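Local coordinates for protein deoxyribodipyrimidine photo-lyase (Oryza sativa Japonica Group, PDB 3UMV) that repairs ultraviolet-damaged DNA by the light-driven splitting of cyclobutane pyrimidine dimers, using one bound FAD per subunit, at residues Q48-N53 with A105-P110; P142-L147 with F330-P335; A252-K257 with A299-K304. All blocks are in the same frame, centred on the assembly; numbering follows the deposited sequence.

From the N terminus, the chain leaves strand 40-44 and passes through 48-53 before helix 54-66; contact 1 closes the first loop when 105-110, at the end of helix 87-106, returns to it within the photolyase alpha/beta domain. Contact 2 opens next at helix 141-157 and closes only at the end of helix 310-333, tying that domain to the helical, FAD-binding part. Contact 3, between helices 246-254 and 295-305 of the helical part, opens and closes within this long excursion, just before helix 310-333. Contact 1 thus stands in series with both others, while contacts 2 and 3 lie on opposite sides of the chain's centre.

Contact 1: Q48-N53 with A105-P110; sequences QRLADN and AARHLP
Leu50 meets Arg107 and Leu109 where two connections of the photolyase alpha/beta domain come together: the loop from strand 40-44 to helix 54-66 and the turn from helix 87-106 into strand 111-114. Along 105-110, the helix ends in a Schellman motif: Ala105 O receives His108 N, and His108 leaves the helix with positive phi. Arg107, just past the last helical residue, sends its chain extended from CG to NE toward the loop, with CG anti to its carbonyl carbon (chi1 -67°). The CB of Leu50 lies over one face of its guanidinium, offset toward the rim, 3.9 Å from Arg107 NH1. A water in the guanidinium plane takes a 2.6 Å hydrogen bond from Arg107 NH2 and gives a weak one to Leu50 O. After the His108 turn, Leu109 points back to the loop, and its CD2 touches Leu50 CD2 at 4.0 Å; the two side chains pass antiparallel, touching at these methyls, Leu109 also resting on Leu70 and Val72 of strand 70-75.

Glu246, at the start of helix 246-254, braces the loop bearing Leu50, its two carboxylate oxygens accepting from the backbone N of Leu50 and of Ala51. Arg49 lies extended along the loop, and its NE and NH2 meet the single acceptor Asp52 O side-on, both from the same face of that carbonyl and each at 3.1 Å.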
loop_
_atom_site.group_PDB
_atom_site.type_symbol
_atom_site.label_atom_id
_atom_site.label_comp_id
_atom_site.label_asym_id
_atom_site.label_seq_id
_atom_site.Cartn_x
_atom_site.Cartn_y
_atom_site.Cartn_z
ATOM N N GLN A 48 9.448 3.718 1.860
ATOM C CA GLN A 48 9.935 4.979 2.387
ATOM C C GLN A 48 10.420 4.853 3.828
ATOM O O GLN A 48 9.808 5.391 4.768
ATOM C CB GLN A 48 8.854 6.042 2.228
ATOM C CG GLN A 48 8.490 6.250 0.763
ATOM C CD GLN A 48 7.101 6.816 0.562
ATOM O OE1 GLN A 48 6.599 7.584 1.387
ATOM N NE2 GLN A 48 6.475 6.448 -0.549
ATOM N N ARG A 49 11.527 4.130 3.969
ATOM C CA ARG A 49 12.153 3.823 5.251
ATOM C C ARG A 49 13.603 3.410 5.020
ATOM O O ARG A 49 13.958 2.905 3.954
ATOM C CB ARG A 49 11.404 2.693 5.971
ATOM C CG ARG A 49 11.611 1.316 5.344
ATOM C CD ARG A 49 10.714 0.230 5.983
ATOM N NE ARG A 49 10.902 -1.022 5.251
ATOM C CZ ARG A 49 10.220 -1.373 4.166
ATOM N NH1 ARG A 49 9.227 -0.606 3.701
ATOM N NH2 ARG A 49 10.518 -2.511 3.555
ATOM N N LEU A 50 14.440 3.635 6.029
ATOM C CA LEU A 50 15.837 3.204 5.977
ATOM C C LEU A 50 16.022 1.839 6.646
ATOM O O LEU A 50 16.884 1.068 6.236
ATOM C CB LEU A 50 16.752 4.245 6.613
ATOM C CG LEU A 50 16.608 5.638 6.008
ATOM C CD1 LEU A 50 17.448 6.660 6.776
ATOM C CD2 LEU A 50 16.985 5.597 4.529
ATOM N N ALA A 51 15.207 1.521 7.651
ATOM C CA ALA A 51 15.358 0.247 8.337
ATOM C C ALA A 51 14.619 -0.853 7.595
ATOM O O ALA A 51 13.643 -0.589 6.890
ATOM C CB ALA A 51 14.859 0.337 9.781
ATOM N N ASP A 52 15.082 -2.084 7.755
ATOM C CA ASP A 52 14.341 -3.243 7.246
ATOM C C ASP A 52 13.947 -3.089 5.766
ATOM O O ASP A 52 12.829 -3.445 5.363
ATOM C CB ASP A 52 13.071 -3.446 8.074
ATOM C CG ASP A 52 13.362 -3.648 9.547
ATOM O OD1 ASP A 52 12.532 -3.226 10.383
ATOM O OD2 ASP A 52 14.423 -4.229 9.868
ATOM N N ASN A 53 14.879 -2.604 4.957
ATOM C CA ASN A 53 14.587 -2.299 3.566
ATOM C C ASN A 53 15.543 -3.070 2.646
ATOM O O ASN A 53 16.698 -2.697 2.499
ATOM C CB ASN A 53 14.695 -0.784 3.350
ATOM C CG ASN A 53 14.339 -0.371 1.934
ATOM O OD1 ASN A 53 14.551 -1.126 0.993
ATOM N ND2 ASN A 53 13.794 0.830 1.782
ATOM N N ALA A 105 20.576 12.152 6.967
ATOM C CA ALA A 105 21.682 13.078 7.184
ATOM C C ALA A 105 22.477 12.738 8.447
ATOM O O ALA A 105 23.702 12.817 8.449
ATOM C CB ALA A 105 21.179 14.506 7.237
ATOM N N ALA A 106 21.786 12.360 9.517
ATOM C CA ALA A 106 22.471 11.954 10.739
ATOM C C ALA A 106 23.398 10.765 10.467
ATOM O O ALA A 106 24.464 10.649 11.077
ATOM C CB ALA A 106 21.473 11.618 11.824
ATOM N N ARG A 107 22.988 9.889 9.548
ATOM C CA ARG A 107 23.803 8.741 9.139
ATOM C C ARG A 107 24.811 9.076 8.045
ATOM O O ARG A 107 25.536 8.191 7.588
ATOM C CB ARG A 107 22.930 7.626 8.570
ATOM C CG ARG A 107 21.995 6.942 9.521
ATOM C CD ARG A 107 21.400 5.749 8.804
ATOM N NE ARG A 107 20.241 5.187 9.484
ATOM C CZ ARG A 107 19.772 3.968 9.244
ATOM N NH1 ARG A 107 18.706 3.518 9.897
ATOM N NH2 ARG A 107 20.379 3.195 8.353
ATOM N N HIS A 108 24.816 10.325 7.589
ATOM C CA HIS A 108 25.650 10.735 6.457
ATOM C C HIS A 108 25.309 9.985 5.172
ATOM O O HIS A 108 26.169 9.760 4.322
ATOM C CB HIS A 108 27.138 10.601 6.796
ATOM C CG HIS A 108 27.533 11.336 8.036
ATOM N ND1 HIS A 108 27.634 12.710 8.086
ATOM C CD2 HIS A 108 27.827 10.891 9.281
ATOM C CE1 HIS A 108 27.983 13.079 9.306
ATOM N NE2 HIS A 108 28.107 11.994 10.050
ATOM N N LEU A 109 24.042 9.593 5.046
ATOM C CA LEU A 109 23.519 9.013 3.818
ATOM C C LEU A 109 22.798 10.111 3.045
ATOM O O LEU A 109 21.794 10.653 3.510
ATOM C CB LEU A 109 22.557 7.863 4.146
ATOM C CG LEU A 109 21.808 7.144 3.020
ATOM C CD1 LEU A 109 22.750 6.438 2.053
ATOM C CD2 LEU A 109 20.828 6.157 3.620
ATOM N N PRO A 110 23.328 10.459 1.868
ATOM C CA PRO A 110 22.801 11.515 0.998
ATOM C C PRO A 110 21.397 11.175 0.522
ATOM O O PRO A 110 21.174 10.064 0.049
ATOM C CB PRO A 110 23.766 11.500 -0.193
ATOM C CG PRO A 110 24.986 10.815 0.302
ATOM C CD PRO A 110 24.512 9.804 1.285
HETATM O O HOH W 1 18.853 1.063 8.316
#

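Contact 2: P142-L147 with F330-P335; sequences PVREAL and FCYYQP
The guanidinium of Arg144 has the CD1-CE1 side of Tyr332 over one face, CE1 3.7 Å above its plane and offset toward the rim, while Tyr332 O and a water sit at its edge. The two planes are only 11° apart, although the side chains cross at about a right angle. A face of the Tyr332 ring has the same water over its rim, and the CD2 of Tyr333 lies at its edge. Tyr332 CD2 in turn lies 3.5 Å above the centre of the Tyr333 ring.

Arg144 NH1 donates to Tyr332 O at 3.1 Å, in the carbonyl plane and on a lone pair, but the bond is bent (138° at the hydrogen). The bend at chi3 (71°) sets the guanidinium beside CD1 and CE1 while NH1 meets the carbonyl. Here helix 141-157 of the alpha/beta domain meets the C-terminal end of helix 310-333 in the helical part, a link between the two parts of the photolyase fold at the surface. A second water bridges Arg144 NH1 to Cys331 O, 2.8 Å from each, and the first joins Arg144 NH2 to Tyr332 O. Beyond these, Tyr332 packs on Val174 and Trp175, and Arg141 NH2 donates to Pro335 O.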
loop_
_atom_site.group_PDB
_atom_site.type_symbol
_atom_site.label_atom_id
_atom_site.label_comp_id
_atom_site.label_asym_id
_atom_site.label_seq_id
_atom_site.Cartn_x
_atom_site.Cartn_y
_atom_site.Cartn_z
ATOM N N PRO A 142 1.201 2.887 -12.934
ATOM C CA PRO A 142 2.006 4.097 -13.173
ATOM C C PRO A 142 3.446 3.982 -12.681
ATOM O O PRO A 142 4.344 4.649 -13.225
ATOM C CB PRO A 142 1.251 5.207 -12.425
ATOM C CG PRO A 142 0.223 4.528 -11.601
ATOM C CD PRO A 142 -0.010 3.151 -12.131
ATOM N N VAL A 143 3.665 3.157 -11.663
ATOM C CA VAL A 143 5.009 2.950 -11.139
ATOM C C VAL A 143 5.853 2.081 -12.072
ATOM O O VAL A 143 6.993 2.419 -12.387
ATOM C CB VAL A 143 4.963 2.312 -9.758
ATOM C CG1 VAL A 143 6.373 2.083 -9.265
ATOM C CG2 VAL A 143 4.164 3.195 -8.811
ATOM N N ARG A 144 5.286 0.947 -12.486
ATOM C CA ARG A 144 5.912 0.065 -13.455
ATOM C C ARG A 144 6.254 0.817 -14.734
ATOM O O ARG A 144 7.324 0.618 -15.288
ATOM C CB ARG A 144 5.010 -1.142 -13.791
ATOM C CG ARG A 144 4.749 -2.083 -12.640
ATOM C CD ARG A 144 3.985 -3.336 -13.094
ATOM N NE ARG A 144 4.798 -4.250 -13.904
ATOM C CZ ARG A 144 4.435 -5.499 -14.196
ATOM N NH1 ARG A 144 3.287 -5.974 -13.760
ATOM N NH2 ARG A 144 5.213 -6.278 -14.932
ATOM N N GLU A 145 5.360 1.686 -15.193
ATOM C CA GLU A 145 5.615 2.424 -16.427
ATOM C C GLU A 145 6.734 3.436 -16.232
ATOM O O GLU A 145 7.557 3.640 -17.126
ATOM C CB GLU A 145 4.344 3.118 -16.910
ATOM C CG GLU A 145 3.285 2.138 -17.391
ATOM C CD GLU A 145 1.933 2.788 -17.632
ATOM O OE1 GLU A 145 0.992 2.058 -18.008
ATOM O OE2 GLU A 145 1.808 4.018 -17.443
ATOM N N ALA A 146 6.781 4.050 -15.053
ATOM C CA ALA A 146 7.860 4.990 -14.768
ATOM C C ALA A 146 9.202 4.270 -14.685
ATOM O O ALA A 146 10.214 4.805 -15.135
ATOM C CB ALA A 146 7.583 5.759 -13.487
ATOM N N LEU A 147 9.226 3.064 -14.107
ATOM C CA LEU A 147 10.484 2.331 -14.033
ATOM C C LEU A 147 10.940 1.981 -15.439
ATOM O O LEU A 147 12.102 2.180 -15.793
ATOM C CB LEU A 147 10.347 1.052 -13.202
ATOM C CG LEU A 147 11.663 0.282 -13.071
ATOM C CD1 LEU A 147 12.741 1.194 -12.537
ATOM C CD2 LEU A 147 11.449 -0.920 -12.149
ATOM N N PHE A 330 -1.956 -10.439 -7.522
ATOM C CA PHE A 330 -2.991 -10.180 -8.501
ATOM C C PHE A 330 -2.646 -9.005 -9.396
ATOM O O PHE A 330 -2.719 -9.106 -10.622
ATOM C CB PHE A 330 -4.334 -9.960 -7.820
ATOM C CG PHE A 330 -5.432 -9.619 -8.777
ATOM C CD1 PHE A 330 -6.025 -10.608 -9.561
ATOM C CD2 PHE A 330 -5.872 -8.320 -8.898
ATOM C CE1 PHE A 330 -7.039 -10.285 -10.452
ATOM C CE2 PHE A 330 -6.902 -7.998 -9.795
ATOM C CZ PHE A 330 -7.476 -8.973 -10.558
ATOM N N CYS A 331 -2.272 -7.882 -8.802
ATOM C CA CYS A 331 -1.971 -6.714 -9.619
ATOM C C CYS A 331 -0.736 -6.928 -10.518
ATOM O O CYS A 331 -0.683 -6.425 -11.633
ATOM C CB CYS A 331 -1.821 -5.458 -8.758
ATOM S SG CYS A 331 -3.315 -4.996 -7.862
ATOM N N TYR A 332 0.241 -7.699 -10.042
ATOM C CA TYR A 332 1.447 -7.956 -10.819
ATOM C C TYR A 332 1.155 -8.786 -12.078
ATOM O O TYR A 332 1.702 -8.507 -13.140
ATOM C CB TYR A 332 2.499 -8.642 -9.936
ATOM C CG TYR A 332 3.781 -8.975 -10.668
ATOM C CD1 TYR A 332 4.705 -7.976 -10.979
ATOM C CD2 TYR A 332 4.079 -10.283 -11.032
ATOM C CE1 TYR A 332 5.874 -8.268 -11.638
ATOM C CE2 TYR A 332 5.262 -10.579 -11.692
ATOM C CZ TYR A 332 6.149 -9.562 -11.988
ATOM O OH TYR A 332 7.325 -9.830 -12.647
ATOM N N TYR A 333 0.266 -9.778 -11.964
ATOM C CA TYR A 333 0.009 -10.705 -13.066
ATOM C C TYR A 333 -1.224 -10.370 -13.894
ATOM O O TYR A 333 -1.357 -10.860 -15.019
ATOM C CB TYR A 333 -0.093 -12.163 -12.584
ATOM C CG TYR A 333 1.224 -12.779 -12.183
ATOM C CD1 TYR A 333 2.232 -12.980 -13.119
ATOM C CD2 TYR A 333 1.467 -13.163 -10.869
ATOM C CE1 TYR A 333 3.446 -13.546 -12.757
ATOM C CE2 TYR A 333 2.679 -13.733 -10.499
ATOM C CZ TYR A 333 3.662 -13.918 -11.453
ATOM O OH TYR A 333 4.866 -14.476 -11.105
ATOM N N GLN A 334 -2.125 -9.561 -13.337
ATOM C CA GLN A 334 -3.348 -9.150 -14.031
ATOM C C GLN A 334 -3.274 -7.654 -14.354
ATOM O O GLN A 334 -3.562 -6.807 -13.494
ATOM C CB GLN A 334 -4.575 -9.483 -13.166
ATOM C CG GLN A 334 -5.943 -9.030 -13.753
ATOM C CD GLN A 334 -6.130 -9.412 -15.223
ATOM O OE1 GLN A 334 -5.789 -8.640 -16.121
ATOM N NE2 GLN A 334 -6.686 -10.600 -15.472
ATOM N N PRO A 335 -2.881 -7.317 -15.594
ATOM C CA PRO A 335 -2.734 -5.911 -16.001
ATOM C C PRO A 335 -4.013 -5.101 -15.844
ATOM O O PRO A 335 -3.931 -3.898 -15.631
ATOM C CB PRO A 335 -2.370 -6.010 -17.490
ATOM C CG PRO A 335 -1.734 -7.322 -17.632
ATOM C CD PRO A 335 -2.489 -8.232 -16.679
HETATM O O HOH W 2 0.964 -4.593 -12.964
HETATM O O HOH W 3 4.097 -9.192 -14.976
#

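Contact 3: A252-K257 with A299-K304; sequences ALLGSK and ALEAKK
Glu301 presses its aliphatic stem against Leu253 and Leu254, both leucines lying across it. Leu253 reaches in with CD2, 3.9 Å from Glu301 CG. Leu254 uses both methyls: its CD1 comes 3.9 Å from Glu301 CD, and its CD2 lies 3.8 Å from Glu301 OE1. The CG of Glu301 stands anti to its carbonyl carbon (chi1 -62°), against the leucines, and the bend at chi2 (-62°) places the carboxylate beside Leu254. No hydrogen bond crosses between 252-257 and 299-304.

The carboxylate is held from its own helix. Lys304, three residues on, places NZ 2.9 Å from Glu301 OE2 in a salt bridge on the syn side, 28° out of the carboxylate plane, with a weak bond to OE1 besides. Arg297, a turn earlier, pairs with OE2 as well. An alanine in place of Glu301 would probably leave Lys304 without its mate, cost Arg297 one of its acidic partners, the other being Asp52, and open a gap beside the methyls of Leu253 and Leu254. Further out, Leu261 touches both Leu253 and Glu301, and Leu253 also packs on Leu284, an FAD-binding residue. Both helices belong to the helical, FAD-binding part of the photolyase. One side chain serves two roles: its methylenes supply apolar cover, while two basic neighbours are likely to keep its carboxylate ionised even beside Leu254.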
loop_
_atom_site.group_PDB
_atom_site.type_symbol
_atom_site.label_atom_id
_atom_site.label_comp_id
_atom_site.label_asym_id
_atom_site.label_seq_id
_atom_site.Cartn_x
_atom_site.Cartn_y
_atom_site.Cartn_z
ATOM N N ALA A 252 3.530 2.249 16.750
ATOM C CA ALA A 252 2.197 1.681 16.525
ATOM C C ALA A 252 2.226 0.157 16.621
ATOM O O ALA A 252 1.277 -0.471 17.097
ATOM C CB ALA A 252 1.650 2.105 15.164
ATOM N N LEU A 253 3.313 -0.435 16.151
ATOM C CA LEU A 253 3.486 -1.879 16.230
ATOM C C LEU A 253 3.874 -2.341 17.634
ATOM O O LEU A 253 3.260 -3.262 18.163
ATOM C CB LEU A 253 4.545 -2.350 15.230
ATOM C CG LEU A 253 4.786 -3.862 15.184
ATOM C CD1 LEU A 253 3.623 -4.566 14.513
ATOM C CD2 LEU A 253 6.097 -4.193 14.477
ATOM N N LEU A 254 4.878 -1.693 18.228
ATOM C CA LEU A 254 5.579 -2.241 19.406
ATOM C C LEU A 254 5.611 -1.348 20.643
ATOM O O LEU A 254 6.193 -1.726 21.660
ATOM C CB LEU A 254 7.032 -2.582 19.053
ATOM C CG LEU A 254 7.370 -3.665 18.034
ATOM C CD1 LEU A 254 8.868 -3.695 17.793
ATOM C CD2 LEU A 254 6.868 -5.019 18.497
ATOM N N GLY A 255 5.011 -0.166 20.565
ATOM C CA GLY A 255 5.064 0.779 21.665
ATOM C C GLY A 255 4.593 0.191 22.984
ATOM O O GLY A 255 3.614 -0.541 23.029
ATOM N N SER A 256 5.286 0.520 24.065
ATOM C CA SER A 256 4.953 -0.047 25.365
ATOM C C SER A 256 3.562 0.370 25.830
ATOM O O SER A 256 2.842 -0.418 26.439
ATOM C CB SER A 256 6.000 0.346 26.411
ATOM O OG SER A 256 6.023 1.748 26.604
ATOM N N LYS A 257 3.181 1.604 25.529
ATOM C CA LYS A 257 1.923 2.145 26.025
ATOM C C LYS A 257 0.686 1.560 25.343
ATOM O O LYS A 257 -0.248 1.118 26.016
ATOM C CB LYS A 257 1.918 3.671 25.921
ATOM C CG LYS A 257 2.843 4.357 26.917
ATOM C CD LYS A 257 2.276 5.705 27.320
ATOM C CE LYS A 257 0.830 5.558 27.784
ATOM N NZ LYS A 257 0.199 6.863 28.121
ATOM N N ALA A 299 5.721 -9.025 10.603
ATOM C CA ALA A 299 5.611 -10.482 10.687
ATOM C C ALA A 299 6.611 -11.090 11.679
ATOM O O ALA A 299 6.249 -11.964 12.459
ATOM C CB ALA A 299 5.801 -11.104 9.309
ATOM N N LEU A 300 7.859 -10.634 11.639
ATOM C CA LEU A 300 8.883 -11.126 12.564
ATOM C C LEU A 300 8.504 -10.872 14.016
ATOM O O LEU A 300 8.701 -11.726 14.883
ATOM C CB LEU A 300 10.228 -10.453 12.289
ATOM C CG LEU A 300 10.925 -10.859 11.003
ATOM C CD1 LEU A 300 11.991 -9.835 10.641
ATOM C CD2 LEU A 300 11.509 -12.261 11.111
ATOM N N GLU A 301 7.993 -9.683 14.282
ATOM C CA GLU A 301 7.625 -9.322 15.641
ATOM C C GLU A 301 6.406 -10.106 16.082
ATOM O O GLU A 301 6.272 -10.442 17.262
ATOM C CB GLU A 301 7.392 -7.815 15.751
ATOM C CG GLU A 301 8.634 -6.989 15.447
ATOM C CD GLU A 301 9.756 -7.276 16.425
ATOM O OE1 GLU A 301 9.444 -7.705 17.559
ATOM O OE2 GLU A 301 10.939 -7.084 16.070
ATOM N N ALA A 302 5.505 -10.393 15.147
ATOM C CA ALA A 302 4.355 -11.226 15.477
ATOM C C ALA A 302 4.826 -12.634 15.840
ATOM O O ALA A 302 4.315 -13.244 16.767
ATOM C CB ALA A 302 3.363 -11.262 14.326
ATOM N N LYS A 303 5.816 -13.144 15.116
ATOM C CA LYS A 303 6.324 -14.472 15.430
ATOM C C LYS A 303 6.871 -14.511 16.857
ATOM O O LYS A 303 6.698 -15.492 17.567
ATOM C CB LYS A 303 7.391 -14.902 14.426
ATOM C CG LYS A 303 6.829 -15.280 13.070
ATOM C CD LYS A 303 7.478 -16.544 12.527
ATOM C CE LYS A 303 6.927 -17.778 13.217
ATOM N NZ LYS A 303 7.415 -19.024 12.568
ATOM N N LYS A 304 7.526 -13.432 17.268
ATOM C CA LYS A 304 8.118 -13.369 18.602
ATOM C C LYS A 304 7.083 -13.339 19.711
ATOM O O LYS A 304 7.416 -13.584 20.875
ATOM C CB LYS A 304 9.070 -12.180 18.731
ATOM C CG LYS A 304 10.393 -12.420 18.040
ATOM C CD LYS A 304 10.951 -11.157 17.421
ATOM C CE LYS A 304 11.544 -10.240 18.464
ATOM N NZ LYS A 304 12.186 -9.081 17.789
#